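Local coordinates for protein Rab GDP-dissociation inhibitor (Saccharomyces cerevisiae, PDB 2BCG) that inhibits release of GDP from the Rab GTPase SEC4 and extracts GDP-bound YPT7 from vacuolar membranes, regulating Rab cycling in the yeast secretory pathway, at residues H197-W202 with L221-V226; K152-I157 with E217-Y222; T258-T263 with T282-F287. One frame throughout, in Å; residues are numbered along the deposited sequence. Where two conformers were deposited one is given.

Interaction 1: H197-W202 with L221-V226; sequences HAMALW and LYCQSV. With GER (geran-8-yl geran), chain D; GER (geran-8-yl geran), chain C.
Met199 and Tyr222 meet where the end of helix 189-199 comes against helix 212-229. The aromatic part of the contact is a CH-pi interaction: Met199 CA stands over one face of the Tyr222 ring, 4.0 Å from its centroid and 21° off the normal, displaced toward the rim. A chi1 of -174°, with CG opposite the backbone N, swings the ring across to Met199. Leu201, which leaves the helix with positive phi, brings CD1 to the ring edge at 4.1 Å from Tyr222 CD2, its side chain roughly perpendicular to that of the tyrosine. Backbone oxygens border the ring as well, Ala198 O lying obliquely 3.1 Å from Tyr222 CE2.

Apolar packing continues along the methionine. Its chain bends at chi3 (75°), and the terminal methyl turns in to Cys223, with Met199 CE 3.5 Å from Cys223 SG. The same methyl also borders the chain C geranylgeranyl group near C14, while Cys223 CB rests 3.6 Å from C3 of the chain D group. Met199 and Cys223 therefore line the lipid pocket as well as packing on each other.

Polar contact between the segments passes through a water. It donates to Ala198 O at 2.7 Å and is also hydrogen-bonded to Tyr222 OH at 2.7 Å. Further along, Ala200 O accepts from Arg218 NH1 of helix 212-229.

With no direct hydrogen bond across it, this buried junction relies on shape and dispersion, which suits a wall facing two isoprenoid chains; the Tyr222 hydroxyl and the Ala198 carbonyl share one bridging water, at the hydroxyl end of the ring, away from the methionine-cysteine packing.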
loop_
_atom_site.group_PDB
_atom_site.type_symbol
_atom_site.label_atom_id
_atom_site.label_comp_id
_atom_site.label_asym_id
_atom_site.label_seq_id
_atom_site.Cartn_x
_atom_site.Cartn_y
_atom_site.Cartn_z
ATOM N N HIS A 197 -16.536 14.836 15.109
ATOM C CA HIS A 197 -16.328 13.370 14.960
ATOM C C HIS A 197 -16.502 12.888 13.542
ATOM O O HIS A 197 -15.757 11.995 13.115
ATOM C CB HIS A 197 -17.232 12.570 15.884
ATOM C CG HIS A 197 -16.939 12.797 17.326
ATOM N ND1 HIS A 197 -16.327 11.850 18.118
ATOM C CD2 HIS A 197 -17.115 13.892 18.108
ATOM C CE1 HIS A 197 -16.159 12.341 19.332
ATOM N NE2 HIS A 197 -16.623 13.582 19.349
ATOM N N ALA A 198 -17.458 13.455 12.802
ATOM C CA ALA A 198 -17.679 13.021 11.419
ATOM C C ALA A 198 -16.884 13.805 10.390
ATOM O O ALA A 198 -16.684 13.298 9.286
ATOM C CB ALA A 198 -19.159 13.055 11.051
ATOM N N MET A 199 -16.435 15.029 10.721
ATOM C CA MET A 199 -15.689 15.843 9.758
ATOM C C MET A 199 -14.229 16.020 10.151
ATOM O O MET A 199 -13.322 15.721 9.333
ATOM C CB MET A 199 -16.357 17.214 9.528
ATOM C CG MET A 199 -17.752 17.094 8.940
ATOM S SD MET A 199 -18.532 18.704 8.604
ATOM C CE MET A 199 -17.608 19.150 7.119
ATOM N N ALA A 200 -14.003 16.471 11.387
ATOM C CA ALA A 200 -12.636 16.618 11.869
ATOM C C ALA A 200 -12.056 15.234 12.220
ATOM O O ALA A 200 -10.822 15.056 12.269
ATOM C CB ALA A 200 -12.565 17.585 13.047
ATOM N N LEU A 201 -12.950 14.260 12.418
ATOM C CA LEU A 201 -12.585 12.875 12.743
ATOM C C LEU A 201 -11.731 12.742 13.994
ATOM O O LEU A 201 -10.817 11.897 14.055
ATOM C CB LEU A 201 -11.925 12.190 11.542
ATOM C CG LEU A 201 -12.825 12.044 10.317
ATOM C CD1 LEU A 201 -12.062 11.889 8.998
ATOM C CD2 LEU A 201 -13.869 10.928 10.545
ATOM N N TRP A 202 -12.023 13.568 15.000
ATOM C CA TRP A 202 -11.484 13.342 16.332
ATOM C C TRP A 202 -12.208 12.132 16.931
ATOM O O TRP A 202 -13.394 11.929 16.665
ATOM C CB TRP A 202 -11.698 14.566 17.238
ATOM C CG TRP A 202 -10.973 15.827 16.830
ATOM C CD1 TRP A 202 -11.545 16.978 16.358
ATOM C CD2 TRP A 202 -9.556 16.082 16.881
ATOM N NE1 TRP A 202 -10.575 17.934 16.114
ATOM C CE2 TRP A 202 -9.352 17.411 16.421
ATOM C CE3 TRP A 202 -8.441 15.324 17.267
ATOM C CZ2 TRP A 202 -8.079 17.997 16.335
ATOM C CZ3 TRP A 202 -7.165 15.921 17.180
ATOM C CH2 TRP A 202 -7.005 17.242 16.719
ATOM N N LEU A 221 -9.560 19.900 5.336
ATOM C CA LEU A 221 -9.062 18.656 4.679
ATOM C C LEU A 221 -10.229 17.738 4.306
ATOM O O LEU A 221 -10.272 17.208 3.202
ATOM C CB LEU A 221 -8.056 17.912 5.558
ATOM C CG LEU A 221 -7.543 16.553 5.028
ATOM C CD1 LEU A 221 -6.850 16.684 3.662
ATOM C CD2 LEU A 221 -6.662 15.862 6.023
ATOM N N TYR A 222 -11.180 17.557 5.221
ATOM C CA TYR A 222 -12.341 16.716 4.927
ATOM C C TYR A 222 -13.143 17.266 3.758
ATOM O O TYR A 222 -13.500 16.524 2.829
ATOM C CB TYR A 222 -13.243 16.608 6.166
ATOM C CG TYR A 222 -14.408 15.645 6.027
ATOM C CD1 TYR A 222 -15.572 16.029 5.338
ATOM C CD2 TYR A 222 -14.346 14.363 6.596
ATOM C CE1 TYR A 222 -16.659 15.146 5.201
ATOM C CE2 TYR A 222 -15.420 13.461 6.473
ATOM C CZ TYR A 222 -16.573 13.868 5.777
ATOM O OH TYR A 222 -17.619 12.975 5.629
ATOM N N CYS A 223 -13.468 18.563 3.809
ATOM C CA CYS A 223 -14.261 19.182 2.751
ATOM C C CYS A 223 -13.531 19.161 1.408
ATOM O O CYS A 223 -14.125 18.828 0.388
ATOM C CB CYS A 223 -14.637 20.618 3.115
ATOM S SG CYS A 223 -15.703 20.712 4.573
ATOM N N GLN A 224 -12.237 19.473 1.414
ATOM C CA GLN A 224 -11.450 19.373 0.177
ATOM C C GLN A 224 -11.420 17.931 -0.360
ATOM O O GLN A 224 -11.485 17.705 -1.560
ATOM C CB GLN A 224 -10.025 19.867 0.398
ATOM C CG GLN A 224 -9.911 21.358 0.709
ATOM C CD GLN A 224 -8.515 21.725 1.145
ATOM O OE1 GLN A 224 -7.769 20.887 1.667
ATOM N NE2 GLN A 224 -8.149 22.993 0.947
ATOM N N SER A 225 -11.294 16.967 0.538
ATOM C CA SER A 225 -11.256 15.568 0.113
ATOM C C SER A 225 -12.565 15.063 -0.486
ATOM O O SER A 225 -12.548 14.372 -1.496
ATOM C CB SER A 225 -10.839 14.669 1.291
ATOM O OG SER A 225 -9.513 14.954 1.707
ATOM N N VAL A 226 -13.705 15.394 0.139
ATOM C CA VAL A 226 -14.978 14.953 -0.435
ATOM C C VAL A 226 -15.196 15.697 -1.744
ATOM O O VAL A 226 -15.761 15.124 -2.678
ATOM C CB VAL A 226 -16.209 15.143 0.494
ATOM C CG1 VAL A 226 -17.374 14.259 0.010
ATOM C CG2 VAL A 226 -15.881 14.773 1.883
HETATM C C1 GER D . -14.164 23.678 0.443
HETATM C C2 GER D . -15.620 23.324 0.833
HETATM C C3 GER D . -16.222 23.630 2.066
HETATM C C4 GER D . -15.478 24.365 3.192
HETATM C C5 GER D . -17.675 23.192 2.306
HETATM C C6 GER D . -18.682 24.350 2.246
HETATM C C7 GER D . -19.997 23.874 2.201
HETATM C C8 GER D . -21.191 24.543 2.498
HETATM C C9 GER D . -21.190 26.018 2.938
HETATM C C10 GER D . -22.527 23.790 2.354
HETATM C C11 GER D . -23.152 23.369 3.696
HETATM C C12 GER D . -24.495 23.026 3.524
HETATM C C13 GER D . -25.436 22.619 4.472
HETATM C C14 GER D . -25.094 22.473 5.953
HETATM C C15 GER D . -26.859 22.302 4.014
HETATM C C16 GER D . -27.752 23.526 4.145
HETATM C C17 GER D . -29.086 23.179 3.997
HETATM C C18 GER D . -30.172 23.793 4.614
HETATM C C19 GER D . -29.953 24.985 5.569
HETATM C C20 GER D . -31.594 23.269 4.325
HETATM C C1 GER C . -16.098 23.565 -3.517
HETATM C C2 GER C . -17.273 22.566 -3.506
HETATM C C3 GER C . -18.419 22.742 -2.718
HETATM C C4 GER C . -18.573 23.977 -1.811
HETATM C C5 GER C . -19.561 21.698 -2.753
HETATM C C6 GER C . -19.185 20.362 -2.079
HETATM C C7 GER C . -19.512 20.324 -0.715
HETATM C C8 GER C . -18.677 19.918 0.340
HETATM C C9 GER C . -17.237 19.491 0.036
HETATM C C10 GER C . -19.162 19.942 1.811
HETATM C C11 GER C . -19.745 18.635 2.395
HETATM C C12 GER C . -20.599 18.986 3.452
HETATM C C13 GER C . -20.878 18.407 4.701
HETATM C C14 GER C . -20.198 17.110 5.169
HETATM C C15 GER C . -21.896 19.115 5.615
HETATM C C16 GER C . -22.800 18.169 6.416
HETATM C C17 GER C . -24.137 18.575 6.376
HETATM C C18 GER C . -25.243 18.105 7.098
HETATM C C19 GER C . -25.160 16.980 8.137
HETATM C C20 GER C . -26.604 18.738 6.847
HETATM O O HOH W 1 -17.853 11.412 7.774
#

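Interaction 2: K152-I157 with E217-Y222; sequences KFLEWI and ERILLY. With GER (geran-8-yl geran), chain D.
Ile219 of helix 212-229 is touched by three side chains of helix 144-159, and the packing is purely apolar. Ile157 CD1 meets Ile219 CG2 at 3.9 Å, the two side chains set roughly perpendicular. Leu154 CD2 comes to the same methyl more loosely, at 4.3 Å. Phe153 and Ile219 extend toward one another; Phe153, its CG swung away from the backbone N (chi1 172°), presents its ring edge, and Ile219 CD1 lies in the ring plane 3.9 Å from Phe153 CZ. One face of that ring is covered within its own helix by Ile157 CG1. Leu220 and Ile157 run alongside each other, head to tail, bringing Leu220 CD1 to 4.0 Å from Ile157 CG2.

Lipid contact uses the adjoining surface. Ile157 CG2 also lies 3.7 Å from C4 of the chain D geranylgeranyl group, and Leu154 CD1 is 3.7 Å from its C11.

The two segments are nearly perpendicular (91°), with axes 10.9 Å apart at closest approach. Met178 of helix 178-184 and Ile195 of helix 189-199 both pack on Phe153 and Ile219, so that the contact sits where these four helices meet, beside the lipid pocket.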
loop_
_atom_site.group_PDB
_atom_site.type_symbol
_atom_site.label_atom_id
_atom_site.label_comp_id
_atom_site.label_asym_id
_atom_site.label_seq_id
_atom_site.Cartn_x
_atom_site.Cartn_y
_atom_site.Cartn_z
ATOM N N LYS A 152 -23.245 28.759 7.769
ATOM C CA LYS A 152 -22.407 29.928 8.004
ATOM C C LYS A 152 -21.038 29.524 8.510
ATOM O O LYS A 152 -20.033 30.100 8.109
ATOM C CB LYS A 152 -23.083 30.889 8.974
ATOM C CG LYS A 152 -24.375 31.437 8.414
ATOM C CD LYS A 152 -25.037 32.385 9.371
ATOM C CE LYS A 152 -25.882 33.372 8.577
ATOM N NZ LYS A 152 -26.641 34.288 9.464
ATOM N N PHE A 153 -21.003 28.511 9.374
ATOM C CA PHE A 153 -19.739 27.940 9.835
ATOM C C PHE A 153 -18.885 27.431 8.667
ATOM O O PHE A 153 -17.709 27.783 8.553
ATOM C CB PHE A 153 -20.011 26.809 10.831
ATOM C CG PHE A 153 -18.788 26.027 11.212
ATOM C CD1 PHE A 153 -17.857 26.569 12.087
ATOM C CD2 PHE A 153 -18.586 24.730 10.720
ATOM C CE1 PHE A 153 -16.721 25.853 12.460
ATOM C CE2 PHE A 153 -17.465 24.003 11.083
ATOM C CZ PHE A 153 -16.523 24.561 11.958
ATOM N N LEU A 154 -19.475 26.615 7.801
ATOM C CA LEU A 154 -18.725 26.051 6.685
ATOM C C LEU A 154 -18.348 27.104 5.641
ATOM O O LEU A 154 -17.318 26.974 4.974
ATOM C CB LEU A 154 -19.487 24.873 6.047
ATOM C CG LEU A 154 -19.644 23.607 6.906
ATOM C CD1 LEU A 154 -20.480 22.610 6.133
ATOM C CD2 LEU A 154 -18.306 22.977 7.306
ATOM N N GLU A 155 -19.168 28.152 5.509
ATOM C CA GLU A 155 -18.844 29.280 4.625
ATOM C C GLU A 155 -17.616 30.048 5.129
ATOM O O GLU A 155 -16.824 30.564 4.335
ATOM C CB GLU A 155 -20.049 30.220 4.472
ATOM C CG GLU A 155 -21.147 29.689 3.528
ATOM C CD GLU A 155 -22.442 30.503 3.600
ATOM O OE1 GLU A 155 -22.648 31.238 4.603
ATOM O OE2 GLU A 155 -23.258 30.405 2.658
ATOM N N TRP A 156 -17.463 30.109 6.445
ATOM C CA TRP A 156 -16.289 30.712 7.061
ATOM C C TRP A 156 -15.042 29.845 6.839
ATOM O O TRP A 156 -13.974 30.378 6.503
ATOM C CB TRP A 156 -16.552 30.987 8.543
ATOM C CG TRP A 156 -15.341 31.319 9.348
ATOM C CD1 TRP A 156 -14.687 32.520 9.397
ATOM C CD2 TRP A 156 -14.656 30.453 10.256
ATOM N NE1 TRP A 156 -13.627 32.448 10.266
ATOM C CE2 TRP A 156 -13.584 31.191 10.812
ATOM C CE3 TRP A 156 -14.837 29.120 10.653
ATOM C CZ2 TRP A 156 -12.695 30.640 11.736
ATOM C CZ3 TRP A 156 -13.949 28.568 11.572
ATOM C CH2 TRP A 156 -12.889 29.329 12.104
ATOM N N ILE A 157 -15.182 28.524 7.003
ATOM C CA ILE A 157 -14.120 27.556 6.668
ATOM C C ILE A 157 -13.603 27.799 5.240
ATOM O O ILE A 157 -12.395 27.848 5.015
ATOM C CB ILE A 157 -14.587 26.055 6.790
ATOM C CG1 ILE A 157 -14.994 25.682 8.227
ATOM C CG2 ILE A 157 -13.507 25.081 6.240
ATOM C CD1 ILE A 157 -13.861 25.323 9.172
ATOM N N GLU A 217 -8.025 22.994 10.171
ATOM C CA GLU A 217 -7.326 22.290 9.090
ATOM C C GLU A 217 -7.912 20.903 8.780
ATOM O O GLU A 217 -8.031 20.554 7.604
ATOM C CB GLU A 217 -5.797 22.264 9.291
ATOM C CG GLU A 217 -5.251 21.438 10.465
ATOM C CD GLU A 217 -3.772 21.744 10.825
ATOM O OE1 GLU A 217 -3.121 22.553 10.131
ATOM O OE2 GLU A 217 -3.247 21.147 11.800
ATOM N N ARG A 218 -8.277 20.125 9.807
ATOM C CA ARG A 218 -8.908 18.801 9.587
ATOM C C ARG A 218 -10.262 18.926 8.874
ATOM O O ARG A 218 -10.559 18.145 7.975
ATOM C CB ARG A 218 -9.078 18.008 10.888
ATOM C CG ARG A 218 -7.808 17.460 11.568
ATOM C CD ARG A 218 -8.264 16.814 12.865
ATOM N NE ARG A 218 -7.255 16.049 13.581
ATOM C CZ ARG A 218 -7.406 14.802 14.028
ATOM N NH1 ARG A 218 -8.551 14.138 13.854
ATOM N NH2 ARG A 218 -6.402 14.214 14.674
ATOM N N ILE A 219 -11.085 19.900 9.275
ATOM C CA ILE A 219 -12.365 20.127 8.639
ATOM C C ILE A 219 -12.195 20.590 7.195
ATOM O O ILE A 219 -12.871 20.108 6.290
ATOM C CB ILE A 219 -13.205 21.152 9.459
ATOM C CG1 ILE A 219 -13.493 20.582 10.855
ATOM C CG2 ILE A 219 -14.492 21.522 8.699
ATOM C CD1 ILE A 219 -13.871 21.654 11.875
ATOM N N LEU A 220 -11.287 21.548 6.969
ATOM C CA LEU A 220 -10.940 21.911 5.603
ATOM C C LEU A 220 -10.459 20.710 4.760
ATOM O O LEU A 220 -10.928 20.543 3.623
ATOM C CB LEU A 220 -9.882 23.010 5.606
ATOM C CG LEU A 220 -9.509 23.646 4.270
ATOM C CD1 LEU A 220 -10.680 24.324 3.561
ATOM C CD2 LEU A 220 -8.371 24.623 4.570
ATOM N N LEU A 221 -9.560 19.900 5.336
ATOM C CA LEU A 221 -9.062 18.656 4.679
ATOM C C LEU A 221 -10.229 17.738 4.306
ATOM O O LEU A 221 -10.272 17.208 3.202
ATOM C CB LEU A 221 -8.056 17.912 5.558
ATOM C CG LEU A 221 -7.543 16.553 5.028
ATOM C CD1 LEU A 221 -6.850 16.684 3.662
ATOM C CD2 LEU A 221 -6.662 15.862 6.023
ATOM N N TYR A 222 -11.180 17.557 5.221
ATOM C CA TYR A 222 -12.341 16.716 4.927
ATOM C C TYR A 222 -13.143 17.266 3.758
ATOM O O TYR A 222 -13.500 16.524 2.829
ATOM C CB TYR A 222 -13.243 16.608 6.166
ATOM C CG TYR A 222 -14.408 15.645 6.027
ATOM C CD1 TYR A 222 -15.572 16.029 5.338
ATOM C CD2 TYR A 222 -14.346 14.363 6.596
ATOM C CE1 TYR A 222 -16.659 15.146 5.201
ATOM C CE2 TYR A 222 -15.420 13.461 6.473
ATOM C CZ TYR A 222 -16.573 13.868 5.777
ATOM O OH TYR A 222 -17.619 12.975 5.629
HETATM C C1 GER D . -14.164 23.678 0.443
HETATM C C2 GER D . -15.620 23.324 0.833
HETATM C C3 GER D . -16.222 23.630 2.066
HETATM C C4 GER D . -15.478 24.365 3.192
HETATM C C5 GER D . -17.675 23.192 2.306
HETATM C C6 GER D . -18.682 24.350 2.246
HETATM C C7 GER D . -19.997 23.874 2.201
HETATM C C8 GER D . -21.191 24.543 2.498
HETATM C C9 GER D . -21.190 26.018 2.938
HETATM C C10 GER D . -22.527 23.790 2.354
HETATM C C11 GER D . -23.152 23.369 3.696
HETATM C C12 GER D . -24.495 23.026 3.524
HETATM C C13 GER D . -25.436 22.619 4.472
HETATM C C14 GER D . -25.094 22.473 5.953
HETATM C C15 GER D . -26.859 22.302 4.014
HETATM C C16 GER D . -27.752 23.526 4.145
HETATM C C17 GER D . -29.086 23.179 3.997
HETATM C C18 GER D . -30.172 23.793 4.614
HETATM C C19 GER D . -29.953 24.985 5.569
HETATM C C20 GER D . -31.594 23.269 4.325
#

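Interaction 3: T258-T263 with T282-F287; sequences TYMLDT and TKLGTF
Lys283 spans the contact to Asp262, its extended chain placing NZ 2.8 Å from the backbone Asp262 O in a hydrogen bond with a C=O...N angle of 156°, tilted 23° from the carbonyl plane. The ammonium group also donates to a water, which passes a hydrogen bond on to Leu261 O. Leu261 O takes a second donor at 2.7 Å, Thr263 OG1, from well above the carbonyl plane.

The second segment holds the type I turn Thr282-Gly285 of a beta hairpin joining strands 276-282 and 285-288, while 258-260, part of the region that interacts with YPT1, is an outer strand of the parallel sheet in this Rossmann-like domain. Thr282 OG1 accepts from Leu284 N at 3.1 Å, an ST turn, and donates to Gly285 O at 3.0 Å, which also receives Thr282 N. A valine in this place would probably leave Leu284 N without its acceptor and Gly285 O with one donor fewer.

Thr263 CG2 packs on Thr282 CB at 3.7 Å. Met260 and Leu284 extend toward each other, Met260 SD 3.8 Å from Leu284 CD1; Met260 CE packs on Phe287 CZ, and SD stands 4.8 Å from that ring's centroid in an oblique Met-aromatic contact.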
loop_
_atom_site.group_PDB
_atom_site.type_symbol
_atom_site.label_atom_id
_atom_site.label_comp_id
_atom_site.label_asym_id
_atom_site.label_seq_id
_atom_site.Cartn_x
_atom_site.Cartn_y
_atom_site.Cartn_z
ATOM N N THR A 258 18.520 -1.575 -1.657
ATOM C CA THR A 258 18.756 -3.022 -1.597
ATOM C C THR A 258 17.856 -3.626 -0.524
ATOM O O THR A 258 17.763 -3.086 0.583
ATOM C CB THR A 258 20.234 -3.286 -1.236
ATOM O OG1 THR A 258 21.062 -2.712 -2.247
ATOM C CG2 THR A 258 20.565 -4.792 -1.165
ATOM N N TYR A 259 17.163 -4.709 -0.889
ATOM C CA TYR A 259 16.152 -5.359 -0.027
ATOM C C TYR A 259 16.534 -6.779 0.395
ATOM O O TYR A 259 16.980 -7.581 -0.423
ATOM C CB TYR A 259 14.755 -5.344 -0.715
ATOM C CG TYR A 259 14.102 -3.997 -0.484
ATOM C CD1 TYR A 259 13.184 -3.838 0.537
ATOM C CD2 TYR A 259 14.501 -2.868 -1.220
ATOM C CE1 TYR A 259 12.607 -2.596 0.807
ATOM C CE2 TYR A 259 13.955 -1.597 -0.941
ATOM C CZ TYR A 259 13.032 -1.467 0.095
ATOM O OH TYR A 259 12.506 -0.249 0.443
ATOM N N MET A 260 16.301 -7.069 1.672
ATOM C CA MET A 260 16.480 -8.428 2.225
ATOM C C MET A 260 15.265 -8.757 3.072
ATOM O O MET A 260 14.907 -7.973 3.942
ATOM C CB MET A 260 17.750 -8.527 3.079
ATOM C CG MET A 260 19.006 -8.360 2.304
ATOM S SD MET A 260 20.397 -8.119 3.402
ATOM C CE MET A 260 21.724 -7.902 2.196
ATOM N N LEU A 261 14.609 -9.878 2.793
ATOM C CA LEU A 261 13.520 -10.376 3.646
ATOM C C LEU A 261 13.957 -11.655 4.377
ATOM O O LEU A 261 15.036 -12.223 4.092
ATOM C CB LEU A 261 12.279 -10.662 2.814
ATOM C CG LEU A 261 11.591 -9.489 2.082
ATOM C CD1 LEU A 261 10.472 -10.100 1.263
ATOM C CD2 LEU A 261 11.084 -8.401 3.024
ATOM N N ASP A 262 13.120 -12.109 5.316
ATOM C CA ASP A 262 13.415 -13.346 6.080
ATOM C C ASP A 262 14.851 -13.319 6.612
ATOM O O ASP A 262 15.546 -14.343 6.623
ATOM C CB ASP A 262 13.209 -14.587 5.180
ATOM C CG ASP A 262 13.146 -15.912 5.952
ATOM O OD1 ASP A 262 13.435 -16.948 5.318
ATOM O OD2 ASP A 262 12.801 -15.942 7.148
ATOM N N THR A 263 15.262 -12.145 7.099
ATOM C CA THR A 263 16.620 -11.907 7.523
ATOM C C THR A 263 16.585 -11.310 8.932
ATOM O O THR A 263 16.489 -10.101 9.100
ATOM C CB THR A 263 17.358 -10.988 6.507
ATOM O OG1 THR A 263 17.415 -11.641 5.239
ATOM C CG2 THR A 263 18.774 -10.661 6.947
ATOM N N THR A 282 23.832 -9.985 10.332
ATOM C CA THR A 282 22.818 -10.885 9.829
ATOM C C THR A 282 23.498 -12.154 9.318
ATOM O O THR A 282 24.730 -12.197 9.232
ATOM C CB THR A 282 22.050 -10.224 8.655
ATOM O OG1 THR A 282 22.901 -10.203 7.514
ATOM C CG2 THR A 282 21.585 -8.773 8.971
ATOM N N LYS A 283 22.686 -13.166 8.976
ATOM C CA LYS A 283 23.152 -14.404 8.339
ATOM C C LYS A 283 23.888 -14.160 7.027
ATOM O O LYS A 283 24.625 -15.025 6.554
ATOM C CB LYS A 283 21.960 -15.346 8.086
ATOM C CG LYS A 283 20.965 -14.838 7.039
ATOM C CD LYS A 283 19.728 -15.725 6.959
ATOM C CE LYS A 283 18.822 -15.268 5.825
ATOM N NZ LYS A 283 17.569 -16.067 5.741
ATOM N N LEU A 284 23.671 -12.983 6.433
ATOM C CA LEU A 284 24.301 -12.605 5.150
ATOM C C LEU A 284 25.556 -11.749 5.313
ATOM O O LEU A 284 26.242 -11.454 4.340
ATOM C CB LEU A 284 23.297 -11.875 4.243
ATOM C CG LEU A 284 22.065 -12.665 3.773
ATOM C CD1 LEU A 284 21.193 -11.790 2.879
ATOM C CD2 LEU A 284 22.486 -13.938 3.043
ATOM N N GLY A 285 25.847 -11.338 6.543
ATOM C CA GLY A 285 27.013 -10.508 6.817
ATOM C C GLY A 285 26.702 -9.327 7.716
ATOM O O GLY A 285 25.596 -9.197 8.242
ATOM N N THR A 286 27.695 -8.469 7.875
ATOM C CA THR A 286 27.574 -7.296 8.713
ATOM C C THR A 286 27.525 -6.063 7.795
ATOM O O THR A 286 28.345 -5.904 6.887
ATOM C CB THR A 286 28.722 -7.249 9.728
ATOM O OG1 THR A 286 28.575 -8.375 10.616
ATOM C CG2 THR A 286 28.677 -5.952 10.519
ATOM N N PHE A 287 26.521 -5.221 8.035
ATOM C CA PHE A 287 26.245 -4.046 7.209
ATOM C C PHE A 287 26.286 -2.805 8.084
ATOM O O PHE A 287 25.804 -2.838 9.214
ATOM C CB PHE A 287 24.884 -4.190 6.523
ATOM C CG PHE A 287 24.769 -5.473 5.742
ATOM C CD1 PHE A 287 23.932 -6.504 6.156
ATOM C CD2 PHE A 287 25.594 -5.690 4.646
ATOM C CE1 PHE A 287 23.881 -7.732 5.447
ATOM C CE2 PHE A 287 25.549 -6.904 3.937
ATOM C CZ PHE A 287 24.697 -7.923 4.345
HETATM O O HOH W 2 16.427 -15.040 3.514
#

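From the N terminus, helix 144-159 opens interaction 2, whose loop of 59 residues closes on helix 212-229. Interaction 1 opens inside that loop, at the end of helix 189-199, and closes on helix 212-229, a few residues beyond where interaction 2 closes; the loops overlap without strict nesting, and their closing segments share Leu221 and Tyr222. Their centres are 8 Å apart, and Ala200 CB packs on Ile219 CG1 between them. Together they tie three helices around the lipid site. Interaction 3 follows in series, closing a loop of 18 residues rich in strand, between the parallel sheet and a hairpin, on the other side of the chain's centre, its nearest atoms about 26 Å from those of either other interaction.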